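Local coordinates for protein chitinase (Paenibacillus sp. FPU-7, PDB 5GZT) that probably hydrolyses internal beta-1,4 linkages of chitin and chitodextrins at random, as a multidomain endochitinase with two glycoside hydrolase family 18 domains, at residues Thr654-Gly659 / Ala754-Met759; Ala671-Leu676 / Ala716-Gly721; Pro685-Ser690 / Val705-Asp710; Val692-Ile697 / Ile732-Val737. One frame throughout, in Å; residues are numbered along the deposited sequence.

Contact 1 (Thr654-Gly659 / Ala754-Met759); sequences TSVYAG and ASVTIM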
loop_
_atom_site.group_PDB
_atom_site.type_symbol
_atom_site.label_atom_id
_atom_site.label_comp_id
_atom_site.label_asym_id
_atom_site.label_seq_id
_atom_site.Cartn_x
_atom_site.Cartn_y
_atom_site.Cartn_z
ATOM N N THR B 654 -23.118 -10.997 -1.352
ATOM C CA THR B 654 -24.203 -10.132 -1.775
ATOM C C THR B 654 -24.761 -9.143 -0.776
ATOM O O THR B 654 -24.519 -9.278 0.420
ATOM C CB THR B 654 -25.362 -11.013 -2.244
ATOM O OG1 THR B 654 -25.898 -11.762 -1.138
ATOM C CG2 THR B 654 -24.942 -11.916 -3.333
ATOM N N SER B 655 -25.461 -8.110 -1.305
ATOM C CA SER B 655 -26.246 -7.181 -0.541
ATOM C C SER B 655 -27.605 -7.117 -1.234
ATOM O O SER B 655 -27.840 -7.798 -2.211
ATOM C CB SER B 655 -25.571 -5.803 -0.322
ATOM O OG SER B 655 -25.496 -5.125 -1.564
ATOM N N VAL B 656 -28.560 -6.375 -0.690
ATOM C CA VAL B 656 -29.822 -6.271 -1.346
ATOM C C VAL B 656 -30.107 -4.790 -1.692
ATOM O O VAL B 656 -29.872 -3.881 -0.910
ATOM C CB VAL B 656 -30.920 -6.755 -0.366
ATOM C CG1 VAL B 656 -32.309 -6.531 -1.004
ATOM C CG2 VAL B 656 -30.718 -8.217 -0.051
ATOM N N TYR B 657 -30.675 -4.548 -2.862
ATOM C CA TYR B 657 -31.030 -3.208 -3.238
ATOM C C TYR B 657 -32.567 -3.133 -3.357
ATOM O O TYR B 657 -33.171 -2.141 -2.969
ATOM C CB TYR B 657 -30.429 -2.935 -4.626
ATOM C CG TYR B 657 -30.800 -1.578 -5.169
ATOM C CD1 TYR B 657 -30.109 -0.443 -4.792
ATOM C CD2 TYR B 657 -31.770 -1.475 -6.082
ATOM C CE1 TYR B 657 -30.455 0.821 -5.283
ATOM C CE2 TYR B 657 -32.175 -0.270 -6.546
ATOM C CZ TYR B 657 -31.507 0.865 -6.170
ATOM O OH TYR B 657 -31.981 2.000 -6.803
ATOM N N ALA B 658 -33.175 -4.167 -3.895
ATOM C CA ALA B 658 -34.629 -4.317 -3.984
ATOM C C ALA B 658 -35.009 -5.713 -3.477
ATOM O O ALA B 658 -34.751 -6.703 -4.138
ATOM C CB ALA B 658 -35.143 -4.130 -5.399
ATOM N N GLY B 659 -35.556 -5.788 -2.282
ATOM C CA GLY B 659 -35.790 -7.089 -1.649
ATOM C C GLY B 659 -37.221 -7.442 -1.317
ATOM O O GLY B 659 -37.468 -8.517 -0.637
ATOM N N ALA B 754 -28.788 -15.641 -0.126
ATOM C CA ALA B 754 -29.261 -14.300 0.255
ATOM C C ALA B 754 -30.755 -14.323 0.396
ATOM O O ALA B 754 -31.422 -14.730 -0.507
ATOM C CB ALA B 754 -28.939 -13.343 -0.861
ATOM N N SER B 755 -31.265 -13.773 1.479
ATOM C CA SER B 755 -32.684 -13.656 1.729
ATOM C C SER B 755 -33.335 -12.342 1.190
ATOM O O SER B 755 -32.883 -11.241 1.480
ATOM C CB SER B 755 -32.842 -13.613 3.257
ATOM O OG SER B 755 -34.231 -13.527 3.626
ATOM N N VAL B 756 -34.390 -12.502 0.402
ATOM C CA VAL B 756 -35.307 -11.426 0.023
ATOM C C VAL B 756 -36.757 -12.012 0.281
ATOM O O VAL B 756 -36.881 -13.176 0.775
ATOM C CB VAL B 756 -35.116 -10.992 -1.418
ATOM C CG1 VAL B 756 -33.726 -10.324 -1.520
ATOM C CG2 VAL B 756 -35.146 -12.166 -2.319
ATOM N N THR B 757 -37.767 -11.201 0.027
ATOM C CA THR B 757 -39.106 -11.407 0.544
ATOM C C THR B 757 -40.219 -11.174 -0.457
ATOM O O THR B 757 -40.276 -10.118 -1.091
ATOM C CB THR B 757 -39.262 -10.533 1.720
ATOM O OG1 THR B 757 -38.189 -10.788 2.635
ATOM C CG2 THR B 757 -40.535 -10.724 2.390
ATOM N N ILE B 758 -41.125 -12.162 -0.521
ATOM C CA ILE B 758 -42.492 -11.949 -0.969
ATOM C C ILE B 758 -43.368 -11.595 0.204
ATOM O O ILE B 758 -43.581 -12.461 1.058
ATOM C CB ILE B 758 -43.000 -13.136 -1.710
ATOM C CG1 ILE B 758 -42.224 -13.302 -2.998
ATOM C CG2 ILE B 758 -44.478 -12.978 -2.075
ATOM C CD1 ILE B 758 -42.505 -14.613 -3.757
ATOM N N MET B 759 -43.881 -10.350 0.244
ATOM C CA MET B 759 -44.704 -9.853 1.329
ATOM C C MET B 759 -46.162 -10.175 1.078
ATOM O O MET B 759 -46.667 -10.127 -0.083
ATOM C CB MET B 759 -44.539 -8.368 1.537
ATOM C CG MET B 759 -43.150 -8.000 2.036
ATOM S SD MET B 759 -42.973 -8.320 3.866
ATOM C CE MET B 759 -44.340 -7.505 4.497
#
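Gly659 and Val756 meet in the immunoglobulin-like domain, just before strand 660-662 runs parallel to strand 754-759. The backbone bond that starts this pairing is Thr757 N to Gly659 O, 2.8 Å long. Its N-H...O angle is 146°, so the bond is somewhat bent.

The side chain of Val756 carries the packing. Its CB lies 3.5 Å from Gly659 O, beside the hydrogen-bonded carbonyl. CG1 sits next to the backbone N and anti to the carbonyl carbon (chi1 -67°). This turn places CG1 3.8 Å from Gly659 CA, and 4.0 Å from Val656 CG2. The two valines meet at an oblique angle. The other branch, CG2, is turned to the ring of Phe674 on strand 668-678.

Between Val656 and Gly659, Tyr657 and Ala658 both face Ile675, a classic beta bulge. The 654-659 segment therefore pairs with strand 668-678 before it reaches strand 754-759. Thr757 OG1 is held by Gly1107 O, which ties this strand to the following family 18 domain. At the far end of the contact, Thr654 OG1 approaches Ala754 CB to 3.4 Å.

Contact 2 (Ala671-Leu676 / Ala716-Gly721); sequences AGTFIL and AVYVNG
Phe674 and Val717 form one hydrogen-bonded pair of an antiparallel strand pairing in the immunoglobulin-like domain, and Gly672 and Val719 form another. Each pair exchanges two backbone bonds. Val717 N reaches Phe674 O at 2.8 Å, and Val719 N reaches Gly672 O at the same length. The return bonds, from Phe674 N to Val717 O and from Gly672 N to Val719 O, are slightly longer.

Thr673 and Tyr718 lie between these pairs and point the same way, side by side. Thr673 OG1 is 3.2 Å from Tyr718 CD1. The methyl CG2 lies 3.8 Å from Tyr718 CE1 and also touches Ala716 CB at 3.9 Å. The CB of Ala716 in turn covers one face of the tyrosine ring near its rim. A glycine in place of Thr673 has neither methyl nor hydroxyl, and the Tyr718 ring, losing that flank, would probably be freer to turn.

Phe674, Val717 and Val719 occupy the other face. Phe674 CG lies beside its own backbone N (chi1 -66°), which leans the ring slightly toward the Gly672-Val719 pair, and CE2 comes 3.9 Å from Val719 CG2. Val717 CB sits at the ring's edge. At the strand end Gly721 approaches Ala671 so closely that a CB would clash with Ala671 N. Two residues earlier, Val719 O also receives a CA-H...O contact from Ala671 CA, at 3.2 Å.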
loop_
_atom_site.group_PDB
_atom_site.type_symbol
_atom_site.label_atom_id
_atom_site.label_comp_id
_atom_site.label_asym_id
_atom_site.label_seq_id
_atom_site.Cartn_x
_atom_site.Cartn_y
_atom_site.Cartn_z
ATOM N N ALA B 671 -45.960 -9.092 -11.054
ATOM C CA ALA B 671 -44.600 -9.140 -11.538
ATOM C C ALA B 671 -43.773 -8.259 -10.660
ATOM O O ALA B 671 -44.247 -7.285 -10.096
ATOM C CB ALA B 671 -44.511 -8.641 -12.996
ATOM N N GLY B 672 -42.506 -8.583 -10.512
ATOM C CA GLY B 672 -41.610 -7.778 -9.632
ATOM C C GLY B 672 -40.204 -8.250 -9.799
ATOM O O GLY B 672 -40.009 -9.312 -10.358
ATOM N N THR B 673 -39.238 -7.466 -9.318
ATOM C CA THR B 673 -37.871 -7.745 -9.462
ATOM C C THR B 673 -37.107 -7.566 -8.168
ATOM O O THR B 673 -37.157 -6.523 -7.523
ATOM C CB THR B 673 -37.276 -6.785 -10.571
ATOM O OG1 THR B 673 -38.017 -7.053 -11.751
ATOM C CG2 THR B 673 -35.785 -7.127 -10.865
ATOM N N PHE B 674 -36.370 -8.569 -7.811
ATOM C CA PHE B 674 -35.407 -8.507 -6.698
ATOM C C PHE B 674 -34.056 -8.133 -7.329
ATOM O O PHE B 674 -33.721 -8.621 -8.465
ATOM C CB PHE B 674 -35.236 -9.879 -6.067
ATOM C CG PHE B 674 -36.482 -10.384 -5.383
ATOM C CD1 PHE B 674 -37.023 -9.693 -4.316
ATOM C CD2 PHE B 674 -37.063 -11.549 -5.774
ATOM C CE1 PHE B 674 -38.139 -10.189 -3.623
ATOM C CE2 PHE B 674 -38.158 -12.040 -5.103
ATOM C CZ PHE B 674 -38.687 -11.343 -4.027
ATOM N N ILE B 675 -33.331 -7.252 -6.665
ATOM C CA ILE B 675 -32.033 -6.841 -7.115
ATOM C C ILE B 675 -31.017 -7.006 -6.010
ATOM O O ILE B 675 -31.204 -6.429 -4.967
ATOM C CB ILE B 675 -32.042 -5.394 -7.652
ATOM C CG1 ILE B 675 -32.974 -5.292 -8.871
ATOM C CG2 ILE B 675 -30.619 -4.997 -8.134
ATOM C CD1 ILE B 675 -33.228 -3.802 -9.242
ATOM N N LEU B 676 -29.928 -7.746 -6.291
ATOM C CA LEU B 676 -28.897 -8.025 -5.309
ATOM C C LEU B 676 -27.496 -7.689 -5.877
ATOM O O LEU B 676 -26.909 -8.517 -6.645
ATOM C CB LEU B 676 -28.926 -9.493 -4.898
ATOM C CG LEU B 676 -30.249 -10.002 -4.278
ATOM C CD1 LEU B 676 -31.167 -10.517 -5.368
ATOM C CD2 LEU B 676 -30.061 -11.101 -3.284
ATOM N N ALA B 716 -30.506 -9.454 -10.976
ATOM C CA ALA B 716 -31.939 -9.273 -11.006
ATOM C C ALA B 716 -32.602 -10.610 -11.077
ATOM O O ALA B 716 -32.197 -11.478 -11.880
ATOM C CB ALA B 716 -32.369 -8.489 -12.223
ATOM N N VAL B 717 -33.610 -10.798 -10.218
ATOM C CA VAL B 717 -34.469 -11.950 -10.290
ATOM C C VAL B 717 -35.785 -11.431 -10.692
ATOM O O VAL B 717 -36.440 -10.782 -9.878
ATOM C CB VAL B 717 -34.563 -12.746 -8.955
ATOM C CG1 VAL B 717 -35.479 -13.950 -9.132
ATOM C CG2 VAL B 717 -33.209 -13.192 -8.450
ATOM N N TYR B 718 -36.238 -11.719 -11.916
ATOM C CA TYR B 718 -37.528 -11.213 -12.424
ATOM C C TYR B 718 -38.612 -12.256 -12.078
ATOM O O TYR B 718 -38.552 -13.414 -12.535
ATOM C CB TYR B 718 -37.476 -11.000 -13.953
ATOM C CG TYR B 718 -36.429 -9.956 -14.397
ATOM C CD1 TYR B 718 -36.627 -8.577 -14.242
ATOM C CD2 TYR B 718 -35.249 -10.370 -15.000
ATOM C CE1 TYR B 718 -35.642 -7.670 -14.629
ATOM C CE2 TYR B 718 -34.325 -9.485 -15.433
ATOM C CZ TYR B 718 -34.477 -8.175 -15.239
ATOM O OH TYR B 718 -33.384 -7.394 -15.674
ATOM N N VAL B 719 -39.521 -11.901 -11.168
ATOM C CA VAL B 719 -40.647 -12.785 -10.810
ATOM C C VAL B 719 -41.767 -12.412 -11.778
ATOM O O VAL B 719 -42.235 -11.272 -11.833
ATOM C CB VAL B 719 -41.068 -12.570 -9.345
ATOM C CG1 VAL B 719 -42.271 -13.426 -8.999
ATOM C CG2 VAL B 719 -39.901 -12.974 -8.433
ATOM N N ASN B 720 -42.208 -13.372 -12.527
ATOM C CA ASN B 720 -43.293 -13.170 -13.500
ATOM C C ASN B 720 -44.606 -12.863 -12.940
ATOM O O ASN B 720 -45.435 -12.140 -13.564
ATOM C CB ASN B 720 -43.527 -14.419 -14.243
ATOM C CG ASN B 720 -43.282 -14.240 -15.662
ATOM O OD1 ASN B 720 -44.120 -13.593 -16.359
ATOM N ND2 ASN B 720 -42.105 -14.757 -16.142
ATOM N N GLY B 721 -44.914 -13.388 -11.770
ATOM C CA GLY B 721 -46.266 -13.039 -11.353
ATOM C C GLY B 721 -47.268 -14.099 -11.839
ATOM O O GLY B 721 -47.023 -14.849 -12.841
#

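Contact 3 (Pro685-Ser690 / Val705-Asp710); sequences PVISAS and VANAAD
The flat carboxamide of Asn707 lies against the backbone of Pro685 and Ile687. Pro685 O stands above the plane of the amide, almost directly over CG at 3.0 Å. On the other side of the plane, displaced past the end of the amide, lie CG1 and CG2 of Ile687. Ile687 N lies instead close to that plane, 2.9 Å from the atom modelled as ND2. The amide is probably turned over in the model. With its ends exchanged, this approach may be a hydrogen bond from the backbone N of Ile687.

Ile687 crosses Asn707 obliquely and reaches on to the next peptide. Its CG1 takes the position between the backbone N and the carbonyl carbon (chi1 65°), and the chain then runs out extended. This carries CD1 to 3.8 Å from Ala706 C, against the backbone. The same CD1 is 4.3 Å from Val705 CG2. An alanine in place of Ile687 would probably open a gap over the Ala706 peptide and take away a neighbour of Val692 on strand 692-695 of the facing sheet. Further along, Val705 CG2 rests 4.0 Å from Ala689 CA.

The segments run in nearly opposite directions, 178° apart, yet Ile687 CA and Ala706 CA stay 6.0 Å apart and no strand pairing forms. In this immunoglobulin-like domain, loop 685-690 lies on edge strand 703-707 through an apolar patch of Ile687 and Val705 and, at the other end, through the Asn707 amide beside backbone polar atoms. The contact therefore probably depends on both shape and polarity.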
loop_
_atom_site.group_PDB
_atom_site.type_symbol
_atom_site.label_atom_id
_atom_site.label_comp_id
_atom_site.label_asym_id
_atom_site.label_seq_id
_atom_site.Cartn_x
_atom_site.Cartn_y
_atom_site.Cartn_z
ATOM N N PRO B 685 -20.507 -9.651 -17.479
ATOM C CA PRO B 685 -21.440 -8.643 -17.946
ATOM C C PRO B 685 -22.827 -9.206 -18.261
ATOM O O PRO B 685 -23.832 -8.486 -18.080
ATOM C CB PRO B 685 -20.733 -8.057 -19.192
ATOM C CG PRO B 685 -19.287 -8.311 -18.913
ATOM C CD PRO B 685 -19.167 -9.543 -18.097
ATOM N N VAL B 686 -22.862 -10.459 -18.755
ATOM C CA VAL B 686 -24.056 -11.224 -19.017
ATOM C C VAL B 686 -23.934 -12.587 -18.283
ATOM O O VAL B 686 -23.116 -13.440 -18.699
ATOM C CB VAL B 686 -24.354 -11.434 -20.522
ATOM C CG1 VAL B 686 -25.560 -12.331 -20.733
ATOM C CG2 VAL B 686 -24.657 -10.084 -21.211
ATOM N N ILE B 687 -24.794 -12.807 -17.261
ATOM C CA ILE B 687 -24.922 -14.088 -16.604
ATOM C C ILE B 687 -25.874 -14.975 -17.303
ATOM O O ILE B 687 -26.684 -14.508 -18.103
ATOM C CB ILE B 687 -25.296 -13.955 -15.126
ATOM C CG1 ILE B 687 -26.683 -13.335 -14.907
ATOM C CG2 ILE B 687 -24.285 -13.064 -14.439
ATOM C CD1 ILE B 687 -27.159 -13.463 -13.446
ATOM N N SER B 688 -25.779 -16.250 -17.010
ATOM C CA SER B 688 -26.672 -17.300 -17.547
ATOM C C SER B 688 -27.502 -17.906 -16.410
ATOM O O SER B 688 -27.159 -17.729 -15.206
ATOM C CB SER B 688 -25.850 -18.386 -18.226
ATOM O OG SER B 688 -25.222 -17.831 -19.396
ATOM N N ALA B 689 -28.545 -18.626 -16.774
ATOM C CA ALA B 689 -29.511 -19.166 -15.760
ATOM C C ALA B 689 -28.831 -20.042 -14.699
ATOM O O ALA B 689 -29.218 -20.047 -13.525
ATOM C CB ALA B 689 -30.596 -19.988 -16.489
ATOM N N SER B 690 -27.786 -20.762 -15.113
ATOM C CA SER B 690 -27.137 -21.766 -14.258
ATOM C C SER B 690 -26.180 -21.060 -13.277
ATOM O O SER B 690 -25.682 -21.670 -12.309
ATOM C CB SER B 690 -26.514 -22.909 -15.145
ATOM O OG SER B 690 -25.426 -22.376 -15.909
ATOM N N VAL B 705 -33.357 -15.005 -14.211
ATOM C CA VAL B 705 -32.326 -14.234 -13.573
ATOM C C VAL B 705 -31.517 -13.554 -14.689
ATOM O O VAL B 705 -31.402 -14.113 -15.755
ATOM C CB VAL B 705 -31.415 -15.056 -12.692
ATOM C CG1 VAL B 705 -32.250 -15.797 -11.669
ATOM C CG2 VAL B 705 -30.626 -16.044 -13.535
ATOM N N ALA B 706 -31.004 -12.350 -14.430
ATOM C CA ALA B 706 -30.226 -11.595 -15.390
ATOM C C ALA B 706 -29.413 -10.601 -14.576
ATOM O O ALA B 706 -29.547 -10.470 -13.310
ATOM C CB ALA B 706 -31.124 -10.863 -16.422
ATOM N N ASN B 707 -28.556 -9.894 -15.281
ATOM C CA ASN B 707 -27.823 -8.772 -14.680
ATOM C C ASN B 707 -28.813 -7.634 -14.594
ATOM O O ASN B 707 -29.428 -7.295 -15.587
ATOM C CB ASN B 707 -26.652 -8.277 -15.599
ATOM C CG ASN B 707 -25.561 -9.317 -15.743
ATOM O OD1 ASN B 707 -24.470 -9.255 -15.162
ATOM N ND2 ASN B 707 -25.854 -10.259 -16.471
ATOM N N ALA B 708 -28.859 -6.966 -13.459
ATOM C CA ALA B 708 -29.795 -5.824 -13.289
ATOM C C ALA B 708 -29.406 -4.602 -14.118
ATOM O O ALA B 708 -28.311 -4.153 -14.011
ATOM C CB ALA B 708 -29.784 -5.425 -11.829
ATOM N N ALA B 709 -30.308 -4.071 -14.910
ATOM C CA ALA B 709 -30.109 -2.796 -15.586
ATOM C C ALA B 709 -29.786 -1.691 -14.607
ATOM O O ALA B 709 -30.294 -1.664 -13.486
ATOM C CB ALA B 709 -31.419 -2.444 -16.397
ATOM N N ASP B 710 -28.966 -0.735 -15.022
ATOM C CA ASP B 710 -28.584 0.410 -14.209
ATOM C C ASP B 710 -27.832 0.087 -12.936
ATOM O O ASP B 710 -27.793 0.901 -12.024
ATOM C CB ASP B 710 -29.771 1.318 -13.898
ATOM C CG ASP B 710 -30.301 1.961 -15.152
ATOM O OD1 ASP B 710 -29.522 2.280 -16.081
ATOM O OD2 ASP B 710 -31.497 2.143 -15.247
#

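Contact 4 (Val692-Ile697 / Ile732-Val737); sequences VTVSGI and IDVRVV. With FMT (formic acid), chain J.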
loop_
_atom_site.group_PDB
_atom_site.type_symbol
_atom_site.label_atom_id
_atom_site.label_comp_id
_atom_site.label_asym_id
_atom_site.label_seq_id
_atom_site.Cartn_x
_atom_site.Cartn_y
_atom_site.Cartn_z
ATOM N N VAL B 692 -27.076 -18.665 -11.139
ATOM C CA VAL B 692 -27.813 -18.249 -9.966
ATOM C C VAL B 692 -28.871 -19.317 -9.633
ATOM O O VAL B 692 -29.631 -19.736 -10.560
ATOM C CB VAL B 692 -28.548 -16.912 -10.234
ATOM C CG1 VAL B 692 -29.365 -16.477 -9.019
ATOM C CG2 VAL B 692 -27.548 -15.785 -10.509
ATOM N N THR B 693 -29.036 -19.651 -8.342
ATOM C CA THR B 693 -30.174 -20.503 -7.974
ATOM C C THR B 693 -31.099 -19.748 -7.048
ATOM O O THR B 693 -30.640 -19.063 -6.106
ATOM C CB THR B 693 -29.748 -21.807 -7.266
ATOM O OG1 THR B 693 -29.287 -21.466 -5.979
ATOM C CG2 THR B 693 -28.622 -22.509 -7.981
ATOM N N VAL B 694 -32.391 -19.835 -7.291
ATOM C CA VAL B 694 -33.380 -19.126 -6.501
ATOM C C VAL B 694 -34.329 -20.192 -5.913
ATOM O O VAL B 694 -34.863 -20.977 -6.657
ATOM C CB VAL B 694 -34.198 -18.158 -7.376
ATOM C CG1 VAL B 694 -35.234 -17.381 -6.498
ATOM C CG2 VAL B 694 -33.219 -17.231 -8.190
ATOM N N SER B 695 -34.580 -20.167 -4.601
ATOM C CA SER B 695 -35.574 -21.069 -4.028
ATOM C C SER B 695 -36.606 -20.219 -3.268
ATOM O O SER B 695 -36.299 -19.103 -2.771
ATOM C CB SER B 695 -34.912 -22.007 -3.050
ATOM O OG SER B 695 -34.566 -21.237 -1.966
ATOM N N GLY B 696 -37.823 -20.740 -3.234
ATOM C CA GLY B 696 -38.891 -20.205 -2.456
ATOM C C GLY B 696 -39.909 -19.520 -3.337
ATOM O O GLY B 696 -40.905 -19.102 -2.810
ATOM N N ILE B 697 -39.707 -19.405 -4.665
ATOM C CA ILE B 697 -40.719 -18.742 -5.501
ATOM C C ILE B 697 -41.871 -19.742 -5.555
ATOM O O ILE B 697 -41.615 -20.904 -5.752
ATOM C CB ILE B 697 -40.226 -18.539 -6.933
ATOM C CG1 ILE B 697 -38.966 -17.617 -6.999
ATOM C CG2 ILE B 697 -41.337 -18.006 -7.804
ATOM C CD1 ILE B 697 -39.243 -16.195 -6.633
ATOM N N ILE B 732 -43.093 -14.967 2.425
ATOM C CA ILE B 732 -42.387 -16.070 1.864
ATOM C C ILE B 732 -40.914 -15.689 1.748
ATOM O O ILE B 732 -40.569 -14.637 1.136
ATOM C CB ILE B 732 -42.962 -16.408 0.499
ATOM C CG1 ILE B 732 -44.482 -16.824 0.620
ATOM C CG2 ILE B 732 -42.105 -17.534 -0.135
ATOM C CD1 ILE B 732 -45.205 -16.900 -0.682
ATOM N N ASP B 733 -40.035 -16.503 2.347
ATOM C CA ASP B 733 -38.611 -16.255 2.255
ATOM C C ASP B 733 -38.086 -16.768 0.910
ATOM O O ASP B 733 -38.285 -17.905 0.557
ATOM C CB ASP B 733 -37.843 -16.899 3.447
ATOM C CG ASP B 733 -36.328 -16.531 3.436
ATOM O OD1 ASP B 733 -35.971 -15.315 3.180
ATOM O OD2 ASP B 733 -35.521 -17.432 3.715
ATOM N N VAL B 734 -37.427 -15.912 0.155
ATOM C CA VAL B 734 -36.814 -16.253 -1.128
ATOM C C VAL B 734 -35.280 -16.219 -0.971
ATOM O O VAL B 734 -34.772 -15.286 -0.387
ATOM C CB VAL B 734 -37.291 -15.272 -2.234
ATOM C CG1 VAL B 734 -36.670 -15.611 -3.587
ATOM C CG2 VAL B 734 -38.776 -15.356 -2.366
ATOM N N ARG B 735 -34.560 -17.261 -1.391
ATOM C CA ARG B 735 -33.144 -17.351 -1.140
ATOM C C ARG B 735 -32.434 -17.423 -2.520
ATOM O O ARG B 735 -32.810 -18.221 -3.350
ATOM C CB ARG B 735 -32.803 -18.614 -0.308
ATOM C CG ARG B 735 -33.320 -18.574 1.106
ATOM C CD ARG B 735 -32.407 -17.711 1.902
ATOM N NE ARG B 735 -32.875 -17.479 3.235
ATOM C CZ ARG B 735 -32.153 -17.041 4.252
ATOM N NH1 ARG B 735 -30.855 -16.808 4.143
ATOM N NH2 ARG B 735 -32.720 -16.901 5.433
ATOM N N VAL B 736 -31.366 -16.641 -2.691
ATOM C CA VAL B 736 -30.665 -16.466 -3.964
ATOM C C VAL B 736 -29.213 -16.820 -3.763
ATOM O O VAL B 736 -28.533 -16.218 -2.964
ATOM C CB VAL B 736 -30.748 -14.988 -4.463
ATOM C CG1 VAL B 736 -30.079 -14.851 -5.837
ATOM C CG2 VAL B 736 -32.236 -14.632 -4.594
ATOM N N VAL B 737 -28.732 -17.849 -4.448
ATOM C CA VAL B 737 -27.317 -18.128 -4.338
ATOM C C VAL B 737 -26.670 -17.696 -5.672
ATOM O O VAL B 737 -27.160 -18.064 -6.716
ATOM C CB VAL B 737 -27.064 -19.636 -4.153
ATOM C CG1 VAL B 737 -25.591 -19.933 -4.341
ATOM C CG2 VAL B 737 -27.603 -20.125 -2.758
HETATM C C FMT J . -32.926 -22.287 -9.836
HETATM O O1 FMT J . -32.959 -21.035 -10.001
HETATM O O2 FMT J . -31.874 -23.103 -10.174
HETATM O O HOH W 1 -31.251 -20.669 -3.703
HETATM O O HOH W 2 -36.370 -20.203 0.391
#
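Thr693 pairs with Val737, and Ser695 with Arg735, each pair exchanging two backbone hydrogen bonds. The Val737 N to Thr693 O bond is 2.8 Å long. The hydroxyls of Thr693 and Ser695 lie alongside their partners: Thr693 OG1 is 3.4 Å from Val737 CB, and Ser695 OG is 3.6 Å from Arg735 CB. Each hydroxyl also shares a water with the opposite strand, one that donates to Arg735 O and another that donates to Asp733 O.

The other face is apolar. Val692 CG1 meets Val736 CG1 at 3.6 Å. Val694 CG1 is anti to its backbone N (chi1 -179°) and reaches Val734 CG1 at 3.7 Å. Val694 N points away from this pairing, to O1 of a formic acid, probably from the crystallisation liquor, that Tyr703 OH also binds. Gly696 passes so close to Asp733 O that a CB would clash.

On the face of Thr693 and Ser695, Arg735 bends at chi2. Its NE makes a salt bridge 2.7 Å long to the syn side of Asp733 OD2, near the guanidinium plane. NH1 goes to Pro753 O and NH2 to Gly1009 O, while Asp733 OD1 takes Ser755 OG. The arginine thus links the sheet to the second family 18 domain. The arrangement is an antiparallel edge pair of an immunoglobulin-like beta sandwich, with Val692, Val694, Val734 and Val736 turned toward the facing sheet and Val737 among the polar residues on the other side.

How the contacts relate
From the N terminus, segment 654-659 opens contact 1, the longest loop, which encloses the other three. Segment 671-676 then starts contact 2, loop 685-690 contact 3 and segment 692-697 contact 4. Segment 705-710 closes contact 3 first, inside contact 2, which closes at 716-721. Contact 4 closes at 732-737, so it crosses both. Strand 754-759 closes contact 1 last. Contacts 2 and 3 share the three-stranded sheet through strands 703-707 and 714-723. Contacts 1 and 4 share the four-stranded sheet through neighbours 732-738 and 754-759. Between the sheets, Val717 meets Val694, and Phe674 meets Val734, joining the two layers of the sandwich.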